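Local coordinates for phosphoribosylaminoimidazole-succinocarboxamide synthase (Saccharomyces cerevisiae, PDB 1OBG), which catalyses the ATP-dependent joining of aspartate to 4-carboxy-5-aminoimidazole ribotide, giving SAICAR in de novo purine biosynthesis, at residues A[47-52]-A[286-291]; A[196-201]-A[213-218]. One frame throughout, in Å; residues are numbered along the deposited sequence. Where two conformers were deposited one is given.

Interaction 1: residues A[47-52]-A[286-291]. With MG (magnesium ion), chain E.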
loop_
_atom_site.group_PDB
_atom_site.type_symbol
_atom_site.label_atom_id
_atom_site.label_comp_id
_atom_site.label_asym_id
_atom_site.label_seq_id
_atom_site.Cartn_x
_atom_site.Cartn_y
_atom_site.Cartn_z
ATOM N N ASN A 47 4.818 19.611 4.419
ATOM C CA ASN A 47 4.616 19.878 3.001
ATOM C C ASN A 47 4.470 18.565 2.242
ATOM O O ASN A 47 4.609 17.484 2.806
ATOM C CB ASN A 47 5.707 20.786 2.381
ATOM C CG ASN A 47 7.130 20.343 2.714
ATOM O OD1 ASN A 47 7.363 19.533 3.628
ATOM N ND2 ASN A 47 8.097 20.882 1.980
ATOM N N SER A 48 4.186 18.665 0.957
ATOM C CA SER A 48 3.760 17.505 0.208
ATOM C C SER A 48 4.783 17.162 -0.841
ATOM O O SER A 48 5.719 17.936 -1.096
ATOM C CB SER A 48 2.464 17.830 -0.490
ATOM O OG SER A 48 2.774 18.794 -1.481
ATOM N N ILE A 49 4.606 15.977 -1.434
ATOM C CA ILE A 49 5.344 15.599 -2.619
ATOM C C ILE A 49 4.385 15.754 -3.801
ATOM O O ILE A 49 3.467 14.925 -3.964
ATOM C CB ILE A 49 5.789 14.112 -2.516
ATOM C CG1 ILE A 49 6.583 13.835 -1.221
ATOM C CG2 ILE A 49 6.464 13.673 -3.808
ATOM C CD1 ILE A 49 7.930 14.611 -1.088
ATOM N N PRO A 50 4.583 16.776 -4.631
ATOM C CA PRO A 50 3.619 17.060 -5.710
ATOM C C PRO A 50 3.375 15.859 -6.616
ATOM O O PRO A 50 4.329 15.275 -7.155
ATOM C CB PRO A 50 4.260 18.205 -6.489
ATOM C CG PRO A 50 5.225 18.876 -5.472
ATOM C CD PRO A 50 5.723 17.723 -4.633
ATOM N N GLU A 51 2.098 15.512 -6.758
ATOM C CA GLU A 51 1.624 14.441 -7.638
ATOM C C GLU A 51 1.868 13.022 -7.121
ATOM O O GLU A 51 1.528 12.055 -7.794
ATOM C CB GLU A 51 2.122 14.638 -9.078
ATOM C CG GLU A 51 1.460 15.867 -9.720
ATOM C CD GLU A 51 1.843 16.055 -11.171
ATOM O OE1 GLU A 51 0.950 15.961 -12.047
ATOM O OE2 GLU A 51 3.036 16.301 -11.438
ATOM N N LYS A 52 2.425 12.900 -5.920
ATOM C CA LYS A 52 2.611 11.595 -5.312
ATOM C C LYS A 52 1.309 10.776 -5.351
ATOM O O LYS A 52 1.325 9.580 -5.617
ATOM C CB LYS A 52 3.082 11.736 -3.860
ATOM C CG LYS A 52 3.175 10.377 -3.085
ATOM C CD LYS A 52 3.645 10.589 -1.624
ATOM C CE LYS A 52 3.469 9.336 -0.764
ATOM N NZ LYS A 52 2.078 9.306 -0.149
ATOM N N ARG A 286 13.976 15.154 -4.883
ATOM C CA ARG A 286 14.597 13.844 -4.941
ATOM C C ARG A 286 13.615 12.728 -4.635
ATOM O O ARG A 286 13.663 11.686 -5.260
ATOM C CB ARG A 286 15.820 13.762 -4.024
ATOM C CG ARG A 286 16.926 14.696 -4.487
ATOM C CD ARG A 286 18.272 14.449 -3.824
ATOM N NE ARG A 286 19.303 14.113 -4.815
ATOM C CZ ARG A 286 19.365 12.971 -5.519
ATOM N NH1 ARG A 286 18.450 12.016 -5.364
ATOM N NH2 ARG A 286 20.351 12.781 -6.388
ATOM N N THR A 287 12.728 12.954 -3.677
ATOM C CA THR A 287 11.726 11.964 -3.314
ATOM C C THR A 287 10.682 11.843 -4.434
ATOM O O THR A 287 10.311 10.744 -4.806
ATOM C CB THR A 287 11.044 12.368 -1.999
ATOM O OG1 THR A 287 12.036 12.459 -0.968
ATOM C CG2 THR A 287 10.061 11.265 -1.524
ATOM N N ARG A 288 10.198 12.972 -4.940
ATOM C CA ARG A 288 9.265 12.950 -6.060
ATOM C C ARG A 288 9.820 12.138 -7.261
ATOM O O ARG A 288 9.104 11.338 -7.853
ATOM C CB ARG A 288 8.930 14.384 -6.474
ATOM C CG ARG A 288 7.923 14.455 -7.595
ATOM C CD ARG A 288 7.560 15.878 -7.956
ATOM N NE ARG A 288 6.469 15.921 -8.910
ATOM C CZ ARG A 288 6.640 16.063 -10.208
ATOM N NH1 ARG A 288 7.860 16.168 -10.703
ATOM N NH2 ARG A 288 5.593 16.094 -11.018
ATOM N N ALA A 289 11.101 12.348 -7.591
ATOM C CA ALA A 289 11.730 11.653 -8.707
ATOM C C ALA A 289 11.644 10.143 -8.539
ATOM O O ALA A 289 11.479 9.453 -9.531
ATOM C CB ALA A 289 13.206 12.096 -8.908
ATOM N N LYS A 290 11.743 9.641 -7.298
ATOM C CA LYS A 290 11.656 8.210 -7.016
ATOM C C LYS A 290 10.266 7.662 -7.244
ATOM O O LYS A 290 10.120 6.542 -7.718
ATOM C CB LYS A 290 12.055 7.881 -5.564
ATOM C CG LYS A 290 13.493 8.223 -5.174
ATOM C CD LYS A 290 14.425 7.937 -6.321
ATOM C CE LYS A 290 14.974 6.533 -6.263
ATOM N NZ LYS A 290 16.449 6.649 -6.065
ATOM N N TYR A 291 9.240 8.426 -6.883
ATOM C CA TYR A 291 7.873 7.969 -7.131
ATOM C C TYR A 291 7.614 7.898 -8.622
ATOM O O TYR A 291 6.960 6.980 -9.105
ATOM C CB TYR A 291 6.838 8.895 -6.454
ATOM C CG TYR A 291 6.766 8.640 -4.974
ATOM C CD1 TYR A 291 6.346 7.410 -4.476
ATOM C CD2 TYR A 291 7.149 9.621 -4.071
ATOM C CE1 TYR A 291 6.295 7.172 -3.100
ATOM C CE2 TYR A 291 7.107 9.398 -2.702
ATOM C CZ TYR A 291 6.681 8.195 -2.222
ATOM O OH TYR A 291 6.647 8.012 -0.861
HETATM MG MG MG E . 5.555 5.930 -0.081
#

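Interaction 2: residues A[196-201]-A[213-218]. With AMP (adenosine monophosphate), chain B.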
loop_
_atom_site.group_PDB
_atom_site.type_symbol
_atom_site.label_atom_id
_atom_site.label_comp_id
_atom_site.label_asym_id
_atom_site.label_seq_id
_atom_site.Cartn_x
_atom_site.Cartn_y
_atom_site.Cartn_z
ATOM N N LYS A 196 -0.225 -16.358 -3.859
ATOM C CA LYS A 196 -0.368 -16.312 -5.306
ATOM C C LYS A 196 -0.220 -14.892 -5.838
ATOM O O LYS A 196 0.515 -14.682 -6.792
ATOM C CB LYS A 196 -1.730 -16.881 -5.733
ATOM C CG LYS A 196 -2.058 -16.613 -7.213
ATOM C CD LYS A 196 -3.302 -17.289 -7.707
ATOM C CE LYS A 196 -3.309 -17.133 -9.238
ATOM N NZ LYS A 196 -4.632 -17.335 -9.853
ATOM N N LEU A 197 -0.895 -13.908 -5.229
ATOM C CA LEU A 197 -0.830 -12.537 -5.781
ATOM C C LEU A 197 0.560 -11.943 -5.596
ATOM O O LEU A 197 1.135 -11.303 -6.476
ATOM C CB LEU A 197 -1.876 -11.633 -5.099
ATOM C CG LEU A 197 -3.357 -11.994 -5.269
ATOM C CD1 LEU A 197 -4.252 -10.978 -4.531
ATOM C CD2 LEU A 197 -3.754 -12.082 -6.739
ATOM N N TYR A 198 1.113 -12.157 -4.424
ATOM C CA TYR A 198 2.408 -11.584 -4.128
ATOM C C TYR A 198 3.490 -12.112 -5.080
ATOM O O TYR A 198 4.284 -11.353 -5.614
ATOM C CB TYR A 198 2.809 -11.846 -2.663
ATOM C CG TYR A 198 4.262 -11.526 -2.448
ATOM C CD1 TYR A 198 4.682 -10.196 -2.297
ATOM C CD2 TYR A 198 5.231 -12.544 -2.438
ATOM C CE1 TYR A 198 6.013 -9.888 -2.115
ATOM C CE2 TYR A 198 6.593 -12.233 -2.269
ATOM C CZ TYR A 198 6.966 -10.917 -2.098
ATOM O OH TYR A 198 8.306 -10.601 -1.924
ATOM N N SER A 199 3.506 -13.414 -5.273
ATOM C CA SER A 199 4.544 -14.082 -6.073
ATOM C C SER A 199 4.494 -13.587 -7.491
ATOM O O SER A 199 5.513 -13.222 -8.070
ATOM C CB SER A 199 4.278 -15.580 -6.050
ATOM O OG SER A 199 5.362 -16.321 -6.551
ATOM N N LYS A 200 3.297 -13.559 -8.051
ATOM C CA LYS A 200 3.097 -13.021 -9.396
ATOM C C LYS A 200 3.671 -11.593 -9.524
ATOM O O LYS A 200 4.425 -11.307 -10.438
ATOM C CB LYS A 200 1.596 -13.032 -9.743
ATOM C CG LYS A 200 1.308 -12.557 -11.155
ATOM C CD LYS A 200 -0.168 -12.690 -11.518
ATOM C CE LYS A 200 -0.416 -12.033 -12.867
ATOM N NZ LYS A 200 -1.597 -12.658 -13.506
ATOM N N CYS A 201 3.324 -10.701 -8.606
ATOM C CA CYS A 201 3.776 -9.298 -8.712
ATOM C C CYS A 201 5.251 -9.154 -8.408
ATOM O O CYS A 201 5.952 -8.366 -9.032
ATOM C CB CYS A 201 2.952 -8.419 -7.772
ATOM S SG CYS A 201 1.205 -8.520 -8.294
ATOM N N ALA A 213 9.935 -6.502 -1.267
ATOM C CA ALA A 213 10.428 -7.395 -0.210
ATOM C C ALA A 213 9.264 -8.042 0.516
ATOM O O ALA A 213 9.350 -9.191 0.940
ATOM C CB ALA A 213 11.325 -6.625 0.776
ATOM N N ASP A 214 8.174 -7.278 0.656
ATOM C CA ASP A 214 6.979 -7.741 1.333
ATOM C C ASP A 214 5.843 -6.781 0.985
ATOM O O ASP A 214 6.055 -5.709 0.429
ATOM C CB ASP A 214 7.183 -7.797 2.858
ATOM C CG ASP A 214 7.708 -6.490 3.411
ATOM O OD1 ASP A 214 8.832 -6.471 3.967
ATOM O OD2 ASP A 214 7.073 -5.428 3.327
ATOM N N THR A 215 4.635 -7.155 1.318
ATOM C CA THR A 215 3.520 -6.296 1.004
ATOM C C THR A 215 2.377 -6.607 1.957
ATOM O O THR A 215 2.311 -7.699 2.491
ATOM C CB THR A 215 3.101 -6.462 -0.488
ATOM O OG1 THR A 215 2.290 -5.338 -0.870
ATOM C CG2 THR A 215 2.200 -7.685 -0.695
ATOM N N LYS A 216 1.494 -5.638 2.148
ATOM C CA LYS A 216 0.345 -5.806 3.012
ATOM C C LYS A 216 -0.908 -5.826 2.107
ATOM O O LYS A 216 -1.189 -4.858 1.406
ATOM C CB LYS A 216 0.323 -4.636 4.010
ATOM C CG LYS A 216 -0.869 -4.625 4.977
ATOM C CD LYS A 216 -0.759 -3.465 5.974
ATOM C CE LYS A 216 -1.584 -2.251 5.529
ATOM N NZ LYS A 216 -2.695 -2.590 4.577
ATOM N N PHE A 217 -1.652 -6.921 2.099
ATOM C CA PHE A 217 -2.913 -6.936 1.374
ATOM C C PHE A 217 -4.040 -6.761 2.391
ATOM O O PHE A 217 -3.896 -7.124 3.569
ATOM C CB PHE A 217 -3.154 -8.285 0.663
ATOM C CG PHE A 217 -2.236 -8.558 -0.520
ATOM C CD1 PHE A 217 -2.183 -7.694 -1.634
ATOM C CD2 PHE A 217 -1.441 -9.700 -0.530
ATOM C CE1 PHE A 217 -1.334 -7.990 -2.736
ATOM C CE2 PHE A 217 -0.604 -9.996 -1.614
ATOM C CZ PHE A 217 -0.542 -9.155 -2.703
ATOM N N GLU A 218 -5.165 -6.241 1.928
ATOM C CA GLU A 218 -6.381 -6.382 2.698
ATOM C C GLU A 218 -7.455 -6.983 1.813
ATOM O O GLU A 218 -7.536 -6.651 0.647
ATOM C CB GLU A 218 -6.803 -5.025 3.247
ATOM C CG GLU A 218 -5.908 -4.626 4.408
ATOM C CD GLU A 218 -6.279 -3.289 5.017
ATOM O OE1 GLU A 218 -5.580 -2.892 5.968
ATOM O OE2 GLU A 218 -7.243 -2.654 4.545
HETATM P P AMP B . -6.750 3.918 5.110
HETATM O O1P AMP B . -5.566 3.407 4.277
HETATM O O2P AMP B . -7.163 5.295 4.732
HETATM O O3P AMP B . -6.379 3.862 6.682
HETATM O "O5'" AMP B . -8.018 2.972 4.842
HETATM C "C5'" AMP B . -9.245 3.359 5.396
HETATM C "C4'" AMP B . -10.003 2.113 5.792
HETATM O "O4'" AMP B . -10.765 1.671 4.686
HETATM C "C3'" AMP B . -9.052 0.980 6.181
HETATM O "O3'" AMP B . -9.437 0.492 7.443
HETATM C "C2'" AMP B . -9.287 -0.076 5.118
HETATM O "O2'" AMP B . -9.239 -1.352 5.695
HETATM C "C1'" AMP B . -10.695 0.272 4.643
HETATM N N9 AMP B . -11.039 -0.201 3.287
HETATM C C8 AMP B . -10.242 -0.334 2.174
HETATM N N7 AMP B . -11.017 -0.809 1.164
HETATM C C5 AMP B . -12.284 -0.970 1.613
HETATM C C6 AMP B . -13.473 -1.413 1.023
HETATM N N6 AMP B . -13.573 -1.610 -0.296
HETATM N N1 AMP B . -14.622 -1.462 1.794
HETATM C C2 AMP B . -14.615 -1.073 3.115
HETATM N N3 AMP B . -13.435 -0.631 3.688
HETATM C C4 AMP B . -12.301 -0.584 2.950
#

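Interaction 1: residues A[47-52]-A[286-291]
Ile-49 meets Thr-287, Arg-288 and Tyr-291 at the start of a type II beta turn, Ile-49 to Lys-52, which leads into helix 52-66 and packs against helix 281-299. The isoleucine splits its branches: CD1 lies 3.9 Å from CB of Thr-287, while CG2, anti to the backbone N, rests 3.7 Å from CA of Arg-288 and also reaches the Tyr-291 ring. At Pro-50 the contact turns polar. Its carbonyl O accepts a hydrogen bond from NE of Arg-288 at 2.8 Å, with the donor tilted 35° from the carbonyl plane. Glu-51, the N-cap of helix 52-66, adds in the conformer given a salt bridge from OE2 to NH2 of Arg-288 at 2.6 Å, carboxylate and guanidinium planes being nearly coplanar (8°). The guanidinium, carried out by a chain extended from CG to NE, is thus held at its edge by Pro-50 O and, in this conformer, by Glu-51 as well. CG of Lys-52 sits over one face of the Tyr-291 ring, a CH-pi contact 4.1 Å from the centroid, and CE runs on past OH. The bend at chi4 (-88°) takes NZ onward to Asp-238, in a salt bridge, and to the carbonyl O of Arg-37. Asp-238 also binds the magnesium ion, together with Asp-258 and Tyr-291. The metal lies in the plane of the tyrosine ring, at its edge, 2.5 Å from OH of Tyr-291.

Interaction 2: residues A[196-201]-A[213-218]
Tyr-198 lays its ring alongside strand 213-217, overlapping three successive residues: CD1 is 3.9 Å from CG2 of Thr-215, CE1 is 4.2 Å from CA of Asp-214, and OH comes within 3.4 Å of the Ala-213 carbonyl O. Its CG, anti to the backbone N (chi1 167°), carries the ring down to the strand, where OH is hydrogen-bonded to the carbonyl O of Ile-212. Phe-217 turns its ring edge to the backbone N of Tyr-198, with CZ 3.7 Å from CB of Leu-197 and CE2 4.0 Å from CB of Tyr-198. The methyl of Thr-215 sits over one face of the phenylalanine, offset toward the rim, which joins both aromatic residues into one buried apolar layer; OG1 of Thr-215 is hydrogen-bonded with OG of Ser-240. One residue beyond Phe-217, Glu-218 leaves this layer: OE2 accepts a hydrogen bond from O2' of AMP at 2.6 Å, while OE1 forms a salt bridge with NZ of Lys-216, whose hydrogen bond is weak. In this helix-on-sheet packing the axes of helix 196-201 and strand 213-217 run 137° apart in direction. Helix 184-208 rests on one side of the mixed sheet, where Tyr-198 and Phe-217 also touch Val-120 and Val-118 of strand 112-121, and Cys-201 touches Trp-63 and Phe-66 of helix 52-66.

How the interactions relate
From the N terminus, the chain passes through the first three strands of the four-stranded antiparallel sheet before reaching 47-52, the first half of interaction 1. This contact closes only at 286-291, on the last helix, 281-299, enclosing 233 residues. Interaction 2 is nested within that loop and is far more local: the chain leaves 196-201 and, after 11 residues, returns past it as 213-218. The two do not touch; their centres are 24 Å apart, on opposite sides of the chain's centre. Interaction 1 ties the approach to helix 52-66 to the C-terminal helix beside the magnesium ion, whereas interaction 2 joins a helix to the mixed sheet, whose strand 210-221 supplies Glu-218 to the AMP pocket.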